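Local coordinates for protein mannan endo-1,6-alpha-mannosidase (Chaetomium thermophilum, PDB 6RY0) that probably cleaves alpha-1,6-mannosidic linkages, as a glycoside hydrolase family 76 enzyme associated with the transfer of GPI-anchored glycoproteins into the fungal cell wall, at residues Val348-Thr351 with Ser352-Ala356; Lys324-Val327 with His328-Ala332; Tyr234-His237 with Glu238-Ala241; Gln336-Pro339 with His340-Asp343. One frame throughout, in Å; residues are numbered along the deposited sequence.

Interaction 1: Val348-Thr351 with Ser352-Ala356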
loop_
_atom_site.group_PDB
_atom_site.type_symbol
_atom_site.label_atom_id
_atom_site.label_comp_id
_atom_site.label_asym_id
_atom_site.label_seq_id
_atom_site.Cartn_x
_atom_site.Cartn_y
_atom_site.Cartn_z
ATOM N N VAL A 348 -19.293 5.567 -1.749
ATOM C CA VAL A 348 -18.987 4.780 -0.579
ATOM C C VAL A 348 -17.706 5.300 0.110
ATOM O O VAL A 348 -17.613 5.371 1.334
ATOM C CB VAL A 348 -18.884 3.307 -1.042
ATOM C CG1 VAL A 348 -18.550 2.416 0.092
ATOM C CG2 VAL A 348 -20.191 2.867 -1.760
ATOM N N LEU A 349 -16.707 5.696 -0.682
ATOM C CA LEU A 349 -15.552 6.341 -0.073
ATOM C C LEU A 349 -15.978 7.628 0.630
ATOM O O LEU A 349 -15.413 7.980 1.674
ATOM C CB LEU A 349 -14.437 6.596 -1.070
ATOM C CG LEU A 349 -13.847 5.349 -1.730
ATOM C CD1 LEU A 349 -12.677 5.748 -2.605
ATOM C CD2 LEU A 349 -13.458 4.281 -0.708
ATOM N N ARG A 350 -16.934 8.343 0.067
ATOM C CA ARG A 350 -17.390 9.559 0.724
ATOM C C ARG A 350 -18.025 9.265 2.083
ATOM O O ARG A 350 -17.700 9.946 3.070
ATOM C CB ARG A 350 -18.369 10.306 -0.185
ATOM C CG ARG A 350 -19.116 11.430 0.462
ATOM C CD ARG A 350 -18.209 12.591 0.705
ATOM N NE ARG A 350 -18.863 13.536 1.612
ATOM C CZ ARG A 350 -18.417 14.751 1.841
ATOM N NH1 ARG A 350 -17.358 15.198 1.153
ATOM N NH2 ARG A 350 -19.024 15.496 2.748
ATOM N N THR A 351 -18.952 8.309 2.170
ATOM C CA THR A 351 -19.540 8.021 3.460
ATOM C C THR A 351 -18.497 7.487 4.448
ATOM O O THR A 351 -18.562 7.746 5.651
ATOM C CB THR A 351 -20.749 7.075 3.369
ATOM O OG1 THR A 351 -20.413 5.939 2.564
ATOM C CG2 THR A 351 -21.921 7.795 2.719
ATOM N N SER A 352 -17.511 6.741 3.953
ATOM C CA SER A 352 -16.485 6.194 4.824
ATOM C C SER A 352 -15.610 7.332 5.360
ATOM O O SER A 352 -15.291 7.354 6.560
ATOM C CB SER A 352 -15.698 5.130 4.061
ATOM O OG SER A 352 -14.757 4.484 4.864
ATOM N N ALA A 353 -15.210 8.276 4.505
ATOM C CA ALA A 353 -14.427 9.414 4.934
ATOM C C ALA A 353 -15.230 10.335 5.879
ATOM O O ALA A 353 -14.645 10.908 6.785
ATOM C CB ALA A 353 -13.937 10.219 3.752
ATOM N N GLU A 354 -16.534 10.469 5.665
ATOM C CA GLU A 354 -17.358 11.214 6.612
ATOM C C GLU A 354 -17.261 10.601 7.981
ATOM O O GLU A 354 -17.147 11.319 8.975
ATOM C CB GLU A 354 -18.820 11.259 6.158
ATOM C CG GLU A 354 -19.065 12.133 4.984
ATOM C CD GLU A 354 -20.496 12.145 4.501
ATOM O OE1 GLU A 354 -21.347 11.451 5.104
ATOM O OE2 GLU A 354 -20.779 12.852 3.509
ATOM N N ALA A 355 -17.331 9.282 8.075
ATOM C CA ALA A 355 -17.218 8.615 9.360
ATOM C C ALA A 355 -15.825 8.803 9.936
ATOM O O ALA A 355 -15.651 9.021 11.145
ATOM C CB ALA A 355 -17.575 7.150 9.218
ATOM N N ALA A 356 -14.802 8.738 9.103
ATOM C CA ALA A 356 -13.430 8.964 9.572
ATOM C C ALA A 356 -13.338 10.320 10.277
ATOM O O ALA A 356 -12.849 10.422 11.395
ATOM C CB ALA A 356 -12.461 8.908 8.405
#

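Interaction 2: Lys324-Val327 with His328-Ala332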
loop_
_atom_site.group_PDB
_atom_site.type_symbol
_atom_site.label_atom_id
_atom_site.label_comp_id
_atom_site.label_asym_id
_atom_site.label_seq_id
_atom_site.Cartn_x
_atom_site.Cartn_y
_atom_site.Cartn_z
ATOM N N LYS A 324 -7.108 0.459 6.138
ATOM C CA LYS A 324 -8.253 1.157 5.563
ATOM C C LYS A 324 -7.814 2.427 4.815
ATOM O O LYS A 324 -8.492 2.855 3.881
ATOM C CB LYS A 324 -9.352 1.392 6.605
ATOM C CG LYS A 324 -8.910 2.194 7.814
ATOM C CD LYS A 324 -10.045 2.402 8.819
ATOM C CE LYS A 324 -10.669 1.116 9.301
ATOM N NZ LYS A 324 -11.526 1.315 10.506
ATOM N N GLY A 325 -6.689 3.038 5.183
ATOM C CA GLY A 325 -6.184 4.150 4.397
ATOM C C GLY A 325 -5.783 3.745 2.993
ATOM O O GLY A 325 -6.027 4.450 2.015
ATOM N N TYR A 326 -5.082 2.605 2.885
ATOM C CA TYR A 326 -4.730 2.062 1.565
ATOM C C TYR A 326 -5.981 1.755 0.760
ATOM O O TYR A 326 -6.040 2.028 -0.442
ATOM C CB TYR A 326 -3.898 0.779 1.661
ATOM C CG TYR A 326 -2.784 0.848 2.664
ATOM C CD1 TYR A 326 -2.109 2.026 2.938
ATOM C CD2 TYR A 326 -2.404 -0.276 3.358
ATOM C CE1 TYR A 326 -1.112 2.085 3.893
ATOM C CE2 TYR A 326 -1.387 -0.243 4.306
ATOM C CZ TYR A 326 -0.757 0.938 4.571
ATOM O OH TYR A 326 0.218 1.043 5.548
ATOM N N VAL A 327 -7.002 1.193 1.404
ATOM C CA VAL A 327 -8.258 0.888 0.718
ATOM C C VAL A 327 -8.789 2.151 0.045
ATOM O O VAL A 327 -9.144 2.153 -1.131
ATOM C CB VAL A 327 -9.277 0.267 1.685
ATOM C CG1 VAL A 327 -10.613 0.123 1.002
ATOM C CG2 VAL A 327 -8.784 -1.052 2.223
ATOM N N HIS A 328 -8.860 3.246 0.809
ATOM C CA HIS A 328 -9.355 4.487 0.231
ATOM C C HIS A 328 -8.505 4.976 -0.931
ATOM O O HIS A 328 -9.024 5.305 -1.989
ATOM C CB HIS A 328 -9.417 5.589 1.323
ATOM C CG HIS A 328 -10.707 5.594 2.089
ATOM N ND1 HIS A 328 -11.691 6.503 1.811
ATOM C CD2 HIS A 328 -11.196 4.828 3.114
ATOM C CE1 HIS A 328 -12.721 6.277 2.629
ATOM N NE2 HIS A 328 -12.456 5.272 3.438
ATOM N N ARG A 329 -7.196 5.066 -0.727
ATOM C CA ARG A 329 -6.335 5.645 -1.773
ATOM C C ARG A 329 -6.344 4.793 -3.029
ATOM O O ARG A 329 -6.367 5.323 -4.147
ATOM C CB ARG A 329 -4.885 5.817 -1.254
ATOM C CG ARG A 329 -4.692 6.982 -0.356
ATOM C CD ARG A 329 -3.340 6.911 0.423
ATOM N NE ARG A 329 -2.271 6.694 -0.471
ATOM C CZ ARG A 329 -1.339 5.762 -0.340
ATOM N NH1 ARG A 329 -1.234 4.952 0.713
ATOM N NH2 ARG A 329 -0.447 5.614 -1.342
ATOM N N TRP A 330 -6.272 3.481 -2.853
ATOM C CA TRP A 330 -6.213 2.565 -3.987
ATOM C C TRP A 330 -7.550 2.521 -4.719
ATOM O O TRP A 330 -7.586 2.560 -5.956
ATOM C CB TRP A 330 -5.802 1.179 -3.536
ATOM C CG TRP A 330 -4.405 1.076 -3.031
ATOM C CD1 TRP A 330 -3.377 1.929 -3.235
ATOM C CD2 TRP A 330 -3.905 0.030 -2.193
ATOM N NE1 TRP A 330 -2.263 1.478 -2.547
ATOM C CE2 TRP A 330 -2.573 0.309 -1.906
ATOM C CE3 TRP A 330 -4.481 -1.110 -1.639
ATOM C CZ2 TRP A 330 -1.788 -0.521 -1.127
ATOM C CZ3 TRP A 330 -3.718 -1.920 -0.830
ATOM C CH2 TRP A 330 -2.376 -1.626 -0.602
ATOM N N MET A 331 -8.655 2.449 -3.982
ATOM C CA MET A 331 -9.970 2.451 -4.635
ATOM C C MET A 331 -10.227 3.752 -5.386
ATOM O O MET A 331 -10.829 3.751 -6.455
ATOM C CB MET A 331 -11.089 2.147 -3.655
ATOM C CG MET A 331 -11.072 0.693 -3.171
ATOM S SD MET A 331 -12.397 0.265 -2.026
ATOM C CE MET A 331 -13.785 0.184 -3.142
ATOM N N ALA A 332 -9.753 4.867 -4.852
ATOM C CA ALA A 332 -9.892 6.127 -5.551
ATOM C C ALA A 332 -9.178 6.076 -6.902
ATOM O O ALA A 332 -9.720 6.487 -7.937
ATOM C CB ALA A 332 -9.422 7.278 -4.693
#

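Interaction 3: Tyr234-His237 with Glu238-Ala241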
loop_
_atom_site.group_PDB
_atom_site.type_symbol
_atom_site.label_atom_id
_atom_site.label_comp_id
_atom_site.label_asym_id
_atom_site.label_seq_id
_atom_site.Cartn_x
_atom_site.Cartn_y
_atom_site.Cartn_z
ATOM N N TYR A 234 -6.706 -18.605 -2.777
ATOM C CA TYR A 234 -6.668 -17.435 -1.918
ATOM C C TYR A 234 -7.724 -16.429 -2.361
ATOM O O TYR A 234 -8.195 -15.641 -1.535
ATOM C CB TYR A 234 -5.290 -16.799 -1.836
ATOM C CG TYR A 234 -4.188 -17.651 -1.252
ATOM C CD1 TYR A 234 -4.400 -18.917 -0.687
ATOM C CD2 TYR A 234 -2.898 -17.205 -1.318
ATOM C CE1 TYR A 234 -3.348 -19.667 -0.221
ATOM C CE2 TYR A 234 -1.832 -17.955 -0.867
ATOM C CZ TYR A 234 -2.050 -19.200 -0.316
ATOM O OH TYR A 234 -1.013 -20.021 0.096
ATOM N N ILE A 235 -8.077 -16.420 -3.642
ATOM C CA ILE A 235 -9.268 -15.751 -4.135
ATOM C C ILE A 235 -10.345 -16.819 -4.185
ATOM O O ILE A 235 -10.183 -17.833 -4.858
ATOM C CB ILE A 235 -9.071 -15.154 -5.514
ATOM C CG1 ILE A 235 -7.896 -14.180 -5.541
ATOM C CG2 ILE A 235 -10.372 -14.501 -5.979
ATOM C CD1 ILE A 235 -7.486 -13.782 -6.958
ATOM N N ASP A 236 -11.454 -16.584 -3.471
ATOM C CA ASP A 236 -12.543 -17.555 -3.439
ATOM C C ASP A 236 -13.217 -17.598 -4.805
ATOM O O ASP A 236 -13.674 -16.561 -5.301
ATOM C CB ASP A 236 -13.525 -17.161 -2.327
ATOM C CG ASP A 236 -14.521 -18.246 -2.059
ATOM O OD1 ASP A 236 -15.383 -18.519 -2.930
ATOM O OD2 ASP A 236 -14.474 -18.856 -0.978
ATOM N N HIS A 237 -13.315 -18.778 -5.411
ATOM C CA HIS A 237 -13.858 -18.886 -6.751
ATOM C C HIS A 237 -15.345 -18.597 -6.820
ATOM O O HIS A 237 -15.848 -18.333 -7.897
ATOM C CB HIS A 237 -13.641 -20.297 -7.298
ATOM C CG HIS A 237 -12.215 -20.634 -7.544
ATOM N ND1 HIS A 237 -11.838 -21.635 -8.416
ATOM C CD2 HIS A 237 -11.066 -20.086 -7.079
ATOM C CE1 HIS A 237 -10.517 -21.691 -8.464
ATOM N NE2 HIS A 237 -10.024 -20.779 -7.654
ATOM N N GLU A 238 -16.044 -18.688 -5.697
ATOM C CA GLU A 238 -17.467 -18.422 -5.639
ATOM C C GLU A 238 -17.753 -16.973 -5.261
ATOM O O GLU A 238 -18.541 -16.285 -5.895
ATOM C CB GLU A 238 -18.143 -19.383 -4.649
ATOM C CG GLU A 238 -19.617 -19.053 -4.404
ATOM C CD GLU A 238 -20.246 -19.834 -3.252
ATOM O OE1 GLU A 238 -19.570 -20.672 -2.598
ATOM O OE2 GLU A 238 -21.429 -19.595 -2.971
ATOM N N THR A 239 -17.115 -16.505 -4.202
ATOM C CA THR A 239 -17.478 -15.211 -3.599
ATOM C C THR A 239 -16.488 -14.087 -3.893
ATOM O O THR A 239 -16.804 -12.922 -3.626
ATOM C CB THR A 239 -17.597 -15.317 -2.072
ATOM O OG1 THR A 239 -16.264 -15.512 -1.570
ATOM C CG2 THR A 239 -18.501 -16.470 -1.666
ATOM N N TRP A 240 -15.297 -14.422 -4.357
ATOM C CA TRP A 240 -14.251 -13.438 -4.591
ATOM C C TRP A 240 -13.793 -12.730 -3.326
ATOM O O TRP A 240 -13.102 -11.716 -3.410
ATOM C CB TRP A 240 -14.587 -12.487 -5.746
ATOM C CG TRP A 240 -14.509 -13.219 -7.056
ATOM C CD1 TRP A 240 -15.331 -14.208 -7.525
ATOM C CD2 TRP A 240 -13.470 -13.112 -8.025
ATOM N NE1 TRP A 240 -14.879 -14.690 -8.724
ATOM C CE2 TRP A 240 -13.742 -14.026 -9.054
ATOM C CE3 TRP A 240 -12.326 -12.327 -8.123
ATOM C CZ2 TRP A 240 -12.923 -14.162 -10.176
ATOM C CZ3 TRP A 240 -11.511 -12.481 -9.234
ATOM C CH2 TRP A 240 -11.826 -13.384 -10.239
ATOM N N ALA A 241 -14.091 -13.300 -2.165
ATOM C CA ALA A 241 -13.336 -12.996 -0.970
ATOM C C ALA A 241 -11.860 -13.289 -1.208
ATOM O O ALA A 241 -11.513 -14.156 -2.005
ATOM C CB ALA A 241 -13.830 -13.842 0.189
HETATM O O HOH W 1 -17.112 -19.830 -0.401
HETATM O O HOH W 2 -15.639 -17.016 -10.265
#

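Interaction 4: Gln336-Pro339 with His340-Asp343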
loop_
_atom_site.group_PDB
_atom_site.type_symbol
_atom_site.label_atom_id
_atom_site.label_comp_id
_atom_site.label_asym_id
_atom_site.label_seq_id
_atom_site.Cartn_x
_atom_site.Cartn_y
_atom_site.Cartn_z
ATOM N N GLN A 336 -10.125 6.150 -11.587
ATOM C CA GLN A 336 -9.494 6.862 -12.685
ATOM C C GLN A 336 -9.110 5.933 -13.830
ATOM O O GLN A 336 -9.292 6.264 -14.989
ATOM C CB GLN A 336 -8.243 7.573 -12.205
ATOM C CG GLN A 336 -8.452 8.572 -11.123
ATOM C CD GLN A 336 -7.145 9.206 -10.718
ATOM O OE1 GLN A 336 -6.219 8.509 -10.355
ATOM N NE2 GLN A 336 -7.041 10.529 -10.846
ATOM N N ILE A 337 -8.577 4.764 -13.479
ATOM C CA ILE A 337 -8.100 3.904 -14.544
ATOM C C ILE A 337 -9.068 2.837 -14.963
ATOM O O ILE A 337 -8.925 2.299 -16.066
ATOM C CB ILE A 337 -6.827 3.278 -14.189
ATOM C CG1 ILE A 337 -6.994 2.492 -12.907
ATOM C CG2 ILE A 337 -5.763 4.337 -14.040
ATOM C CD1 ILE A 337 -5.801 1.650 -12.540
ATOM N N ALA A 338 -10.137 2.634 -14.184
ATOM C CA ALA A 338 -11.270 1.804 -14.573
ATOM C C ALA A 338 -12.523 2.652 -14.353
ATOM O O ALA A 338 -13.269 2.465 -13.401
ATOM C CB ALA A 338 -11.324 0.511 -13.784
ATOM N N PRO A 339 -12.746 3.640 -15.214
ATOM C CA PRO A 339 -13.789 4.631 -14.925
ATOM C C PRO A 339 -15.201 4.083 -14.803
ATOM O O PRO A 339 -16.036 4.755 -14.205
ATOM C CB PRO A 339 -13.648 5.639 -16.066
ATOM C CG PRO A 339 -12.869 4.946 -17.080
ATOM C CD PRO A 339 -11.981 3.976 -16.414
ATOM N N HIS A 340 -15.469 2.903 -15.350
ATOM C CA HIS A 340 -16.799 2.338 -15.192
ATOM C C HIS A 340 -17.128 2.029 -13.738
ATOM O O HIS A 340 -18.305 1.829 -13.427
ATOM C CB HIS A 340 -16.964 1.104 -16.059
ATOM C CG HIS A 340 -16.319 -0.121 -15.502
ATOM N ND1 HIS A 340 -14.970 -0.373 -15.619
ATOM C CD2 HIS A 340 -16.848 -1.159 -14.828
ATOM C CE1 HIS A 340 -14.701 -1.525 -15.039
ATOM N NE2 HIS A 340 -15.822 -2.024 -14.555
ATOM N N THR A 341 -16.127 2.005 -12.852
ATOM C CA THR A 341 -16.345 1.733 -11.439
ATOM C C THR A 341 -16.692 2.971 -10.620
ATOM O O THR A 341 -16.982 2.837 -9.433
ATOM C CB THR A 341 -15.104 1.103 -10.787
ATOM O OG1 THR A 341 -14.035 2.047 -10.748
ATOM C CG2 THR A 341 -14.692 -0.180 -11.473
ATOM N N LYS A 342 -16.619 4.158 -11.219
ATOM C CA LYS A 342 -16.643 5.385 -10.443
ATOM C C LYS A 342 -17.871 5.493 -9.540
ATOM O O LYS A 342 -17.765 5.833 -8.357
ATOM C CB LYS A 342 -16.497 6.580 -11.382
ATOM C CG LYS A 342 -16.464 7.899 -10.704
ATOM C CD LYS A 342 -16.396 9.059 -11.709
ATOM C CE LYS A 342 -17.018 10.359 -11.160
ATOM N NZ LYS A 342 -18.507 10.218 -10.958
ATOM N N ASP A 343 -19.052 5.229 -10.082
ATOM C CA ASP A 343 -20.264 5.426 -9.302
ATOM C C ASP A 343 -20.494 4.342 -8.256
ATOM O O ASP A 343 -21.261 4.551 -7.328
ATOM C CB ASP A 343 -21.486 5.533 -10.216
ATOM C CG ASP A 343 -21.472 6.787 -11.091
ATOM O OD1 ASP A 343 -20.743 7.755 -10.782
ATOM O OD2 ASP A 343 -22.225 6.810 -12.074
#

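Interaction 1: Val348-Thr351 with Ser352-Ala356
Helix 342-358 carries an i to i+4 salt bridge across one of its turns, between Arg-350 and Glu-354. The main bond runs from Arg-350 NE to Glu-354 OE2, 2.8 Å long with an N-H...O angle of 157°. OE2 sits at the edge of the guanidinium, close to its plane, whereas the carboxylate is met on its anti side and somewhat out of plane. A second bond, weak at 3.3 Å, joins Arg-350 NH2 to the same OE2. Both donors therefore converge on one oxygen; with the two planes 88° apart, the groups do not pair flat, oxygen for nitrogen. The reach comes from the torsions: CG of Arg-350 lies anti to the backbone N, and a bend at chi2 (72°) turns the chain toward the following helical turn. Glu-354 extends beyond CG, which passes 3.2 Å from Arg-350 O. That carbonyl also accepts Glu-354 N at 2.9 Å, so backbone and side chains link the same two residues. Further i to i+4 bonds join Ser-352 N to Val-348 O (3.0 Å) and Ala-353 N to Leu-349 O (2.9 Å). Beyond the turn, Arg-350 NH2 also pairs with Asp-31, and NH1 bonds to Ile-30 O. With a leucine here, all these guanidinium donors are gone, which would probably leave Glu-354 and Asp-31 without their positive mate and untie the 30-31 segment from this helix. One guanidinium thus serves two carboxylates and a carbonyl, and its positive charge is likely to be balanced locally.

Interaction 2: Lys324-Val327 with His328-Ala332
Four consecutive i to i+4 bonds, from His-328 N to Lys-324 O (3.1 Å) through Met-331 N to Val-327 O (2.9 Å), define two regular turns of helix 323-337. Against this backbone, Tyr-326 meets Trp-330 through its CB, which stands 3.5 Å from the centroid of the indole six-membered ring and only 6° off its normal: a CH-pi contact. The two rings themselves barely overlap, with centroids 5.5 Å apart and planes at 30°. Trp-330 CG lies beside its own backbone N (chi1 -67°), which lays the indole back over the preceding turn and brings CG to 3.2 Å from Tyr-326 O. Cutting the indole back to an alanine is likely to open a gap beside Tyr-326 and leave its CB without the ring that covers it. Nearby, Arg-329 NH1 comes to 3.8 Å from Tyr-326 CD1, while NE forms a salt bridge with Asp-88. Val-327 CG1 touches Met-331 SD at 3.5 Å, the two chains lying side by side. All this is buried: helix 261-278 packs against Val-327 and Trp-330, helix 127-142 against Arg-329 and Trp-330, helix 76-93 against Tyr-326 and Arg-329, and helix 389-401 against Lys-324, His-328 and Arg-329.

Interaction 3: Tyr234-His237 with Glu238-Ala241
Asp-236 OD1 is gripped by two backbone amides, Glu-238 N at 2.8 Å and Thr-239 N at 2.9 Å, the first of which makes an Asx turn in the loop between helix 216-231 and strand 245-247. The two donors come differently: Glu-238 N on the anti side near the carboxylate plane, Thr-239 N from above it. CG of Asp-236 is anti to its backbone N (chi1 -169°), which carries the carboxylate over the amides of the turn. OD2 bonds to Tyr-243 OH, fixing the carboxylate's rotation from its other oxygen. The backbone closes the loop as well, since Asp-236 N donates almost straight to Ala-241 O (2.8 Å, 174°) and Trp-240 N donates to Asp-236 O. An ST turn follows, with Ala-241 N donating to Thr-239 OG1 at 3.2 Å. Trp-240, whose backbone has left-handed helical angles, folds its indole back so that Ile-235 CG2 lies over one face, 3.6 Å from CE3. Elsewhere Trp-240 reaches helix 281-298, touching Arg-286, Asn-289 and Leu-290. At the indole edge, a water lying in the ring plane accepts from Trp-240 NE1 at 2.9 Å and donates to His-237 O at 2.7 Å.

Interaction 4: Gln336-Pro339 with His340-Asp343
Ala-338 O accepts twice from Thr-341, once from the backbone N (2.9 Å, N-H...O angle 168°) and once from the hydroxyl OG1 (2.8 Å). The hydroxyl comes nearly head-on, with a C=O...O angle of 158°, and the amide from a more tilted direction. Both reach the same carbonyl because OG1 sits between the backbone N and the carbonyl carbon of Thr-341 (chi1 67°), alongside its own N-H. A second i to i+3 bond joins Lys-342 N to Pro-339 O at 3.1 Å, its donor standing above the carbonyl plane. Two such bonds in succession are the evidence for a short 3-10 turn, entered where Ala-338 leaves helical angles. Carbon contacts accompany these bonds: Thr-341 CG2 lies 4.1 Å from Ala-338 CB and also over one face of the His-340 ring, while His-340 CE1 comes to 4.1 Å from Ala-338 CB. The imidazole is positioned from outside, by a hydrogen bond between NE2 and Asp-288 and by the ring of Trp-275, set steeply to it. Further out, Lys-342 NZ and Asp-343 OD1 form a salt bridge at 3.3 Å, its hydrogen bond weak. The turn joins helix 323-337 to helix 342-358; helix 261-278 meets it through Ala-338 on Trp-275, and helix 281-298 through His-340 on Lys-284 and Thr-341 on Val-287 and Leu-291.

In the fold
Along the chain the contacts run in series, interaction 3 first, then 2, 4 and 1; each spans adjoining residues, so none nests in or crosses another. Interaction 3 closes the loop after helix 216-231, its centre about 21 Å from that of interaction 2. Interaction 2 lies within helix 323-337, and interaction 4 leads from that helix into helix 342-358, on which interaction 1 follows. The two helices then meet again: His-328 NE2 and Ser-352 OG, 2.8 Å apart, join interactions 2 and 1 by a probable hydrogen bond. Such a helical hairpin is consistent with the (alpha/alpha)6 barrel of family 76.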